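Local coordinates for peptidoglycan recognition protein 3 (Branchiostoma belcheri tsingtauense, PDB 4Z8I) that probably recognises bacterial peptidoglycan and, as a zinc-dependent N-acetylmuramoyl-L-alanine amidase, cuts the bond between its glycan strands and stem peptides, at residues A[66-69]-A[70-73]; A[106-109]-A[110-113]; A[115-118]-A[119-123]; A[165-169]-A[170-174]. All blocks are in the same frame, centred on the assembly; numbering follows the deposited sequence.

Interaction 1: A[66-69]-A[70-73]; sequences IVSK and SEWG
The carbonyl oxygen of S68 is gripped by two backbone donors, E71 N at 2.9 Å and W72 N at 3.1 Å, and this pair of bonds closes the turn that leads from edge strand 66-67 of the central mixed sheet into the short, weakly bonded helix 69-72. The two donors come from different directions: W72 N lies almost in line with the carbonyl bond, whereas E71 N sits well above the carbonyl plane. Serine suits the junction because its small hydroxyl also lies 3.1 Å from S70 OG, a hydrogen bond in which either group may be the donor. E71 reaches back with an extended chain, so that its OE1 accepts a weak bond from S68 N while also forming a salt bridge to R65. V67 CG1 packs on the aliphatic part of this glutamate, 3.6 Å from E71 CB, and also touches W72 CB. The indole is buried, against helix 103-120. Its CG lies between the backbone N and the carbonyl carbon (chi1 61°), which brings one face of the ring against K69, and the lysine chain runs alongside it, K69 CD being 3.8 Å from W72 CZ2. Both polar ends have partners farther off: W72 NE1 donates to E140 O, and K69 NZ meets D125 and T77. G73 ends the helix with a positive phi of 87°, a value glycine takes readily. K69 CA lies over the indole face, 3.7 Å from the centroid of the five-membered ring of W72, in a CH-pi contact.

Interaction 2: A[106-109]-A[110-113]; sequences CSLQ and VRNI
Bends at chi2 and chi3 turn the R111 chain back along the helix, while L108 sends its CG away from its own backbone N (chi1 177°), and the two side chains cross at about a right angle. One face of the guanidinium covers L108 CA, which lies over its centre, 3.7 Å from R111 CZ. A long, flexible arginine suits this place, since its methylenes follow the helix surface and its charged end still reaches a polar partner, W72 O, through NH1. The next residue, Q109, is bent at chi2, and its carboxamide crosses near that of N112 with the planes 76° apart; oxygen is nearest oxygen, and no bond joins the two amides in the model. The amide end of Q109 also comes near the aliphatic I113, with NE2 4.2 Å from I113 CG1. Underneath these side chains runs regular alpha-helical bonding: V110 N reaches C106 O at 2.9 Å, and I113 N reaches Q109 O at 3.0 Å. S107 OG turns back to Q103 O, so a buried hydroxyl is satisfied by its own helix. The helix is amphipathic, with L108, Q109, R111 and N112 on its more exposed side. Its buried side meets the rest of the fold: C106 is disulfide-bonded to C100, S107 and V110 rest on Y139 of strand 138-140 and on W72 of helix 69-72, and I113 packs on I126.

Interaction 3: A[115-118]-A[119-123]; sequences NYHM and DGRGY
N115 O accepts from D119 N at 2.9 Å, a regular alpha-helical bond, and the side chains of both residues turn to R75, which bridges them from outside. Further on the helix widens: Y116 O takes weak bonds from G120 N and from R121 N, the latter a pi-type turn. The Y116 ring is covered on one face by R121 CG, and its CE2 lies 3.7 Å from R121 NE, with ring and guanidinium planes only 24° apart. H117 does more. Its O receives Y123 N at 2.7 Å, a nearly straight bond spanning six residues; its CB meets Y123 CD2 at 3.6 Å; and its ring meets the Y123 ring obliquely, with planes at 42°. H117 NE2 lies by the edge of the R121 guanidinium, 3.6 Å from NH2, while ND1 is held by G127 N. The two tyrosine hydroxyls take opposite faces of that guanidinium, Y123 OH over its centre and Y116 OH toward its rim. Last comes M118, whose O is approached by the CA-H of G122 and whose CA-H points to Y123 O. Glycine fits position 122 because its phi is positive (83°), a backbone shape that glycine adopts readily. This is a glycine-terminated helix C-terminus with a widened last turn, closing helix 103-120 of the amidase fold with the R121 side chain about 8 Å from the zinc ion.

Interaction 4: A[165-169]-A[170-174]; sequences GDFTS and QKPTA
The irregular loop between strand 158-163 and helix 174-190 folds back on itself around one aromatic-proline contact, F167 against P172. P172 CG sits almost squarely over the phenyl face, 3.4 Å from the centroid of the F167 ring and 6° off its normal, a CH-pi contact in which the C-H groups of the proline ring meet the pi cloud. P172 CD adds to it, 3.5 Å from F167 CD1. The opposite face of the ring is taken by the backbone of G165, whose carbonyl carbon lies over the rim, so the phenyl is sandwiched between two parts of its own loop. G165 is extended with a positive phi, a conformation open to glycine, and its bare backbone lies directly against the ring. With chi1 at -55°, CG of F167 points away from its own carbonyl carbon, and the ring edge turns toward the backbone of Q170; F167 CB comes to 3.2 Å from Q170 O. No hydrogen bond joins the two halves directly; they meet through apolar contact. At the far end T173 is the N-cap of helix 174-190, its OG1 reaching A176 N weakly and also N134 O. Around this core, F167 and P172 both pack on L215 of helix 213-218, K171 NZ forms a salt bridge to D218 of the same helix, and D166 and T168 touch H94 on strand 87-94.

Interactions 1 to 4 follow one another along the chain without overlap. Interaction 1 joins edge strand 66-67 to helix 69-72, and interaction 2 has its centre about 10 Å away; the two touch through the indole side of the short helix, which rests on the long one. Interactions 2 and 3 have centres about 13 Å apart and share one helix, residues 103-120, interaction 3 being its C-terminal end. Interaction 4 stands apart in the loop after strand 158-163, its centre about 17 Å from that of interaction 2 and about 25 Å from that of interaction 3. From helix end and loop, the side chains of R121 and F167 come within about 8 and 10 Å of the zinc ion held by H93, H202 and C210.

Interaction 1: A[66-69]-A[70-73]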
loop_
_atom_site.group_PDB
_atom_site.type_symbol
_atom_site.label_atom_id
_atom_site.label_comp_id
_atom_site.label_asym_id
_atom_site.label_seq_id
_atom_site.Cartn_x
_atom_site.Cartn_y
_atom_site.Cartn_z
ATOM N N ILE A 66 2.197 -1.856 -9.308
ATOM C CA ILE A 66 3.511 -1.717 -8.700
ATOM C C ILE A 66 4.580 -1.554 -9.774
ATOM O O ILE A 66 4.752 -2.427 -10.628
ATOM C CB ILE A 66 3.855 -2.945 -7.834
ATOM C CG1 ILE A 66 2.787 -3.151 -6.755
ATOM C CG2 ILE A 66 5.239 -2.793 -7.214
ATOM C CD1 ILE A 66 2.935 -4.442 -5.987
ATOM N N VAL A 67 5.287 -0.427 -9.735
ATOM C CA VAL A 67 6.416 -0.195 -10.629
ATOM C C VAL A 67 7.591 -1.050 -10.168
ATOM O O VAL A 67 8.125 -0.840 -9.079
ATOM C CB VAL A 67 6.839 1.288 -10.629
ATOM C CG1 VAL A 67 8.023 1.506 -11.550
ATOM C CG2 VAL A 67 5.681 2.174 -11.047
ATOM N N SER A 68 7.988 -2.017 -10.988
ATOM C CA SER A 68 9.068 -2.926 -10.612
ATOM C C SER A 68 10.421 -2.224 -10.619
ATOM O O SER A 68 10.558 -1.124 -11.159
ATOM C CB SER A 68 9.108 -4.138 -11.542
ATOM O OG SER A 68 9.589 -3.780 -12.826
ATOM N N LYS A 69 11.414 -2.875 -10.020
ATOM C CA LYS A 69 12.762 -2.322 -9.926
ATOM C C LYS A 69 13.356 -2.019 -11.301
ATOM O O LYS A 69 14.011 -0.994 -11.492
ATOM C CB LYS A 69 13.674 -3.269 -9.141
ATOM C CG LYS A 69 13.223 -3.499 -7.707
ATOM C CD LYS A 69 14.355 -3.318 -6.702
ATOM C CE LYS A 69 15.332 -4.475 -6.739
ATOM N NZ LYS A 69 16.220 -4.476 -5.543
ATOM N N SER A 70 13.110 -2.902 -12.262
ATOM C CA SER A 70 13.596 -2.696 -13.621
ATOM C C SER A 70 12.870 -1.547 -14.315
ATOM O O SER A 70 13.391 -0.957 -15.261
ATOM C CB SER A 70 13.450 -3.977 -14.445
ATOM O OG SER A 70 12.086 -4.302 -14.632
ATOM N N GLU A 71 11.666 -1.227 -13.848
ATOM C CA GLU A 71 10.898 -0.141 -14.449
ATOM C C GLU A 71 11.299 1.231 -13.923
ATOM O O GLU A 71 11.273 2.210 -14.669
ATOM C CB GLU A 71 9.397 -0.355 -14.265
ATOM C CG GLU A 71 8.833 -1.537 -15.037
ATOM C CD GLU A 71 7.321 -1.589 -14.983
ATOM O OE1 GLU A 71 6.780 -2.409 -14.211
ATOM O OE2 GLU A 71 6.673 -0.808 -15.712
ATOM N N TRP A 72 11.659 1.314 -12.643
ATOM C CA TRP A 72 12.110 2.592 -12.091
ATOM C C TRP A 72 13.617 2.781 -12.192
ATOM O O TRP A 72 14.145 3.817 -11.797
ATOM C CB TRP A 72 11.591 2.859 -10.664
ATOM C CG TRP A 72 11.985 1.890 -9.570
ATOM C CD1 TRP A 72 11.209 0.901 -9.035
ATOM C CD2 TRP A 72 13.219 1.867 -8.837
ATOM N NE1 TRP A 72 11.889 0.251 -8.035
ATOM C CE2 TRP A 72 13.125 0.822 -7.894
ATOM C CE3 TRP A 72 14.397 2.614 -8.897
ATOM C CZ2 TRP A 72 14.165 0.511 -7.018
ATOM C CZ3 TRP A 72 15.427 2.304 -8.025
ATOM C CH2 TRP A 72 15.306 1.265 -7.099
ATOM N N GLY A 73 14.301 1.784 -12.742
ATOM C CA GLY A 73 15.716 1.910 -13.035
ATOM C C GLY A 73 16.640 1.549 -11.894
ATOM O O GLY A 73 17.672 2.191 -11.697
#

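Interaction 2: A[106-109]-A[110-113]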
loop_
_atom_site.group_PDB
_atom_site.type_symbol
_atom_site.label_atom_id
_atom_site.label_comp_id
_atom_site.label_asym_id
_atom_site.label_seq_id
_atom_site.Cartn_x
_atom_site.Cartn_y
_atom_site.Cartn_z
ATOM N N CYS A 106 9.231 10.390 -9.708
ATOM C CA CYS A 106 9.202 9.467 -8.581
ATOM C C CYS A 106 10.208 8.339 -8.775
ATOM O O CYS A 106 10.815 7.865 -7.815
ATOM C CB CYS A 106 7.794 8.924 -8.353
ATOM S SG CYS A 106 6.646 10.145 -7.670
ATOM N N SER A 107 10.367 7.896 -9.988
ATOM C CA SER A 107 11.355 6.905 -10.284
ATOM C C SER A 107 12.740 7.431 -10.048
ATOM O O SER A 107 13.573 6.743 -9.531
ATOM C CB SER A 107 11.187 6.414 -11.696
ATOM O OG SER A 107 9.970 5.762 -11.799
ATOM N N LEU A 108 12.975 8.666 -10.434
ATOM C CA LEU A 108 14.239 9.284 -10.164
ATOM C C LEU A 108 14.434 9.386 -8.680
ATOM O O LEU A 108 15.487 9.115 -8.194
ATOM C CB LEU A 108 14.335 10.664 -10.789
ATOM C CG LEU A 108 15.627 11.407 -10.479
ATOM C CD1 LEU A 108 15.810 11.751 -9.035
ATOM C CD2 LEU A 108 16.837 10.733 -11.009
ATOM N N GLN A 109 13.400 9.757 -7.962
ATOM C CA GLN A 109 13.513 9.937 -6.544
ATOM C C GLN A 109 13.861 8.649 -5.842
ATOM O O GLN A 109 14.662 8.636 -4.969
ATOM C CB GLN A 109 12.248 10.551 -5.990
ATOM C CG GLN A 109 12.414 11.170 -4.628
ATOM C CD GLN A 109 13.640 12.018 -4.513
ATOM O OE1 GLN A 109 13.943 12.786 -5.371
ATOM N NE2 GLN A 109 14.332 11.884 -3.444
ATOM N N VAL A 110 13.262 7.564 -6.254
ATOM C CA VAL A 110 13.581 6.238 -5.732
ATOM C C VAL A 110 15.035 5.866 -6.027
ATOM O O VAL A 110 15.723 5.300 -5.177
ATOM C CB VAL A 110 12.646 5.160 -6.309
ATOM C CG1 VAL A 110 13.069 3.782 -5.836
ATOM C CG2 VAL A 110 11.219 5.430 -5.896
ATOM N N ARG A 111 15.499 6.190 -7.230
ATOM C CA ARG A 111 16.885 5.933 -7.616
ATOM C C ARG A 111 17.857 6.671 -6.690
ATOM O O ARG A 111 18.882 6.124 -6.268
ATOM C CB ARG A 111 17.105 6.353 -9.072
ATOM C CG ARG A 111 17.517 5.216 -9.998
ATOM C CD ARG A 111 16.857 5.335 -11.364
ATOM N NE ARG A 111 17.018 6.662 -11.953
ATOM C CZ ARG A 111 16.085 7.277 -12.674
ATOM N NH1 ARG A 111 14.917 6.688 -12.896
ATOM N NH2 ARG A 111 16.317 8.483 -13.169
ATOM N N ASN A 112 17.514 7.915 -6.374
ATOM C CA ASN A 112 18.275 8.726 -5.437
ATOM C C ASN A 112 18.310 8.105 -4.052
ATOM O O ASN A 112 19.371 8.016 -3.432
ATOM C CB ASN A 112 17.678 10.132 -5.315
ATOM C CG ASN A 112 17.816 10.963 -6.569
ATOM O OD1 ASN A 112 17.099 11.953 -6.718
ATOM N ND2 ASN A 112 18.733 10.606 -7.450
ATOM N N ILE A 113 17.144 7.686 -3.564
ATOM C CA ILE A 113 17.058 7.087 -2.238
ATOM C C ILE A 113 17.887 5.802 -2.163
ATOM O O ILE A 113 18.589 5.556 -1.177
ATOM C CB ILE A 113 15.596 6.835 -1.822
ATOM C CG1 ILE A 113 14.867 8.171 -1.656
ATOM C CG2 ILE A 113 15.531 6.048 -0.525
ATOM C CD1 ILE A 113 13.434 8.042 -1.183
#

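Interaction 3: A[115-118]-A[119-123]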
loop_
_atom_site.group_PDB
_atom_site.type_symbol
_atom_site.label_atom_id
_atom_site.label_comp_id
_atom_site.label_asym_id
_atom_site.label_seq_id
_atom_site.Cartn_x
_atom_site.Cartn_y
_atom_site.Cartn_z
ATOM N N ASN A 115 20.513 5.054 -4.085
ATOM C CA ASN A 115 21.913 5.459 -4.113
ATOM C C ASN A 115 22.393 5.968 -2.760
ATOM O O ASN A 115 23.532 5.734 -2.372
ATOM C CB ASN A 115 22.149 6.518 -5.193
ATOM C CG ASN A 115 21.996 5.964 -6.593
ATOM O OD1 ASN A 115 21.990 4.748 -6.799
ATOM N ND2 ASN A 115 21.888 6.856 -7.569
ATOM N N TYR A 116 21.517 6.658 -2.040
ATOM C CA TYR A 116 21.850 7.144 -0.708
ATOM C C TYR A 116 22.003 5.994 0.282
ATOM O O TYR A 116 22.923 5.990 1.098
ATOM C CB TYR A 116 20.796 8.141 -0.215
ATOM C CG TYR A 116 20.927 8.514 1.246
ATOM C CD1 TYR A 116 22.113 9.027 1.752
ATOM C CD2 TYR A 116 19.853 8.370 2.114
ATOM C CE1 TYR A 116 22.229 9.373 3.082
ATOM C CE2 TYR A 116 19.959 8.716 3.442
ATOM C CZ TYR A 116 21.149 9.216 3.921
ATOM O OH TYR A 116 21.260 9.560 5.249
ATOM N N HIS A 117 21.105 5.017 0.211
ATOM C CA HIS A 117 21.161 3.879 1.125
ATOM C C HIS A 117 22.352 2.958 0.862
ATOM O O HIS A 117 22.978 2.460 1.796
ATOM C CB HIS A 117 19.859 3.079 1.073
ATOM C CG HIS A 117 18.719 3.738 1.782
ATOM N ND1 HIS A 117 17.450 3.204 1.804
ATOM C CD2 HIS A 117 18.658 4.886 2.497
ATOM C CE1 HIS A 117 16.654 3.994 2.501
ATOM N NE2 HIS A 117 17.363 5.022 2.934
ATOM N N MET A 118 22.663 2.739 -0.411
ATOM C CA MET A 118 23.732 1.824 -0.790
ATOM C C MET A 118 25.125 2.463 -0.752
ATOM O O MET A 118 26.077 1.852 -0.264
ATOM C CB MET A 118 23.452 1.224 -2.170
ATOM C CG MET A 118 22.117 0.506 -2.262
ATOM S SD MET A 118 21.889 -0.337 -3.834
ATOM C CE MET A 118 23.277 -1.472 -3.784
ATOM N N ASP A 119 25.247 3.684 -1.264
ATOM C CA ASP A 119 26.548 4.354 -1.329
ATOM C C ASP A 119 26.845 5.221 -0.104
ATOM O O ASP A 119 27.992 5.307 0.342
ATOM C CB ASP A 119 26.664 5.194 -2.606
ATOM C CG ASP A 119 26.586 4.356 -3.869
ATOM O OD1 ASP A 119 27.126 3.231 -3.874
ATOM O OD2 ASP A 119 25.979 4.821 -4.856
ATOM N N GLY A 120 25.814 5.862 0.437
ATOM C CA GLY A 120 25.985 6.729 1.588
ATOM C C GLY A 120 25.962 5.984 2.911
ATOM O O GLY A 120 26.734 6.293 3.818
ATOM N N ARG A 121 25.080 4.995 3.021
ATOM C CA ARG A 121 24.920 4.268 4.275
ATOM C C ARG A 121 25.426 2.825 4.210
ATOM O O ARG A 121 25.592 2.175 5.241
ATOM C CB ARG A 121 23.461 4.311 4.737
ATOM C CG ARG A 121 22.929 5.726 4.910
ATOM C CD ARG A 121 22.025 5.850 6.126
ATOM N NE ARG A 121 20.612 5.934 5.768
ATOM C CZ ARG A 121 19.628 6.089 6.648
ATOM N NH1 ARG A 121 19.902 6.178 7.943
ATOM N NH2 ARG A 121 18.369 6.157 6.236
ATOM N N GLY A 122 25.673 2.327 3.004
ATOM C CA GLY A 122 26.246 1.001 2.845
ATOM C C GLY A 122 25.264 -0.158 2.895
ATOM O O GLY A 122 25.655 -1.298 3.156
ATOM N N TYR A 123 23.989 0.122 2.641
ATOM C CA TYR A 123 22.977 -0.927 2.617
ATOM C C TYR A 123 23.190 -1.829 1.402
ATOM O O TYR A 123 23.832 -1.430 0.428
ATOM C CB TYR A 123 21.563 -0.333 2.572
ATOM C CG TYR A 123 21.115 0.421 3.813
ATOM C CD1 TYR A 123 21.994 0.697 4.853
ATOM C CD2 TYR A 123 19.801 0.850 3.939
ATOM C CE1 TYR A 123 21.577 1.384 5.974
ATOM C CE2 TYR A 123 19.376 1.534 5.057
ATOM C CZ TYR A 123 20.267 1.797 6.071
ATOM O OH TYR A 123 19.843 2.478 7.187
#

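Interaction 4: A[165-169]-A[170-174]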
loop_
_atom_site.group_PDB
_atom_site.type_symbol
_atom_site.label_atom_id
_atom_site.label_comp_id
_atom_site.label_asym_id
_atom_site.label_seq_id
_atom_site.Cartn_x
_atom_site.Cartn_y
_atom_site.Cartn_z
ATOM N N GLY A 165 8.336 12.063 0.432
ATOM C CA GLY A 165 8.044 13.451 0.738
ATOM C C GLY A 165 8.227 13.724 2.219
ATOM O O GLY A 165 8.584 12.823 2.983
ATOM N N ASP A 166 7.996 14.968 2.623
ATOM C CA ASP A 166 8.038 15.338 4.032
ATOM C C ASP A 166 6.628 15.694 4.472
ATOM O O ASP A 166 6.030 16.640 3.958
ATOM C CB ASP A 166 8.972 16.529 4.253
ATOM C CG ASP A 166 9.295 16.759 5.720
ATOM O OD1 ASP A 166 8.647 16.134 6.587
ATOM O OD2 ASP A 166 10.196 17.572 6.010
ATOM N N PHE A 167 6.096 14.937 5.425
ATOM C CA PHE A 167 4.699 15.097 5.804
ATOM C C PHE A 167 4.523 15.464 7.271
ATOM O O PHE A 167 3.670 14.919 7.971
ATOM C CB PHE A 167 3.908 13.847 5.415
ATOM C CG PHE A 167 4.044 13.497 3.963
ATOM C CD1 PHE A 167 3.476 14.307 2.990
ATOM C CD2 PHE A 167 4.768 12.386 3.565
ATOM C CE1 PHE A 167 3.611 14.005 1.654
ATOM C CE2 PHE A 167 4.908 12.080 2.230
ATOM C CZ PHE A 167 4.327 12.890 1.272
ATOM N N THR A 168 5.344 16.410 7.715
ATOM C CA THR A 168 5.244 16.964 9.054
ATOM C C THR A 168 4.191 18.066 9.068
ATOM O O THR A 168 3.454 18.223 10.041
ATOM C CB THR A 168 6.595 17.533 9.523
ATOM O OG1 THR A 168 7.037 18.535 8.601
ATOM C CG2 THR A 168 7.640 16.430 9.593
ATOM N N SER A 169 4.123 18.821 7.975
ATOM C CA SER A 169 3.146 19.897 7.838
ATOM C C SER A 169 2.287 19.712 6.590
ATOM O O SER A 169 1.420 20.533 6.297
ATOM C CB SER A 169 3.845 21.256 7.791
ATOM O OG SER A 169 4.605 21.473 8.964
ATOM N N GLN A 170 2.543 18.632 5.858
ATOM C CA GLN A 170 1.756 18.285 4.679
ATOM C C GLN A 170 1.177 16.886 4.820
ATOM O O GLN A 170 1.600 16.114 5.679
ATOM C CB GLN A 170 2.621 18.330 3.417
ATOM C CG GLN A 170 2.756 19.697 2.773
ATOM C CD GLN A 170 3.376 19.623 1.389
ATOM O OE1 GLN A 170 3.888 18.580 0.976
ATOM N NE2 GLN A 170 3.329 20.733 0.660
ATOM N N LYS A 171 0.209 16.563 3.972
ATOM C CA LYS A 171 -0.261 15.190 3.838
ATOM C C LYS A 171 -0.058 14.770 2.391
ATOM O O LYS A 171 -0.153 15.599 1.488
ATOM C CB LYS A 171 -1.736 15.068 4.234
ATOM C CG LYS A 171 -2.007 15.417 5.690
ATOM C CD LYS A 171 -3.485 15.345 6.045
ATOM C CE LYS A 171 -4.002 13.918 6.029
ATOM N NZ LYS A 171 -5.432 13.842 6.452
ATOM N N PRO A 172 0.244 13.484 2.163
ATOM C CA PRO A 172 0.405 12.988 0.791
ATOM C C PRO A 172 -0.891 13.140 0.001
ATOM O O PRO A 172 -1.941 13.388 0.592
ATOM C CB PRO A 172 0.719 11.503 0.995
ATOM C CG PRO A 172 1.261 11.410 2.387
ATOM C CD PRO A 172 0.514 12.443 3.168
ATOM N N THR A 173 -0.816 13.004 -1.317
ATOM C CA THR A 173 -2.013 13.062 -2.148
ATOM C C THR A 173 -2.917 11.877 -1.820
ATOM O O THR A 173 -2.443 10.833 -1.370
ATOM C CB THR A 173 -1.660 13.056 -3.649
ATOM O OG1 THR A 173 -0.978 11.840 -3.982
ATOM C CG2 THR A 173 -0.763 14.234 -3.985
ATOM N N ALA A 174 -4.219 12.040 -2.035
ATOM C CA ALA A 174 -5.173 10.976 -1.746
ATOM C C ALA A 174 -4.826 9.715 -2.525
ATOM O O ALA A 174 -5.064 8.600 -2.058
ATOM C CB ALA A 174 -6.586 11.429 -2.064
#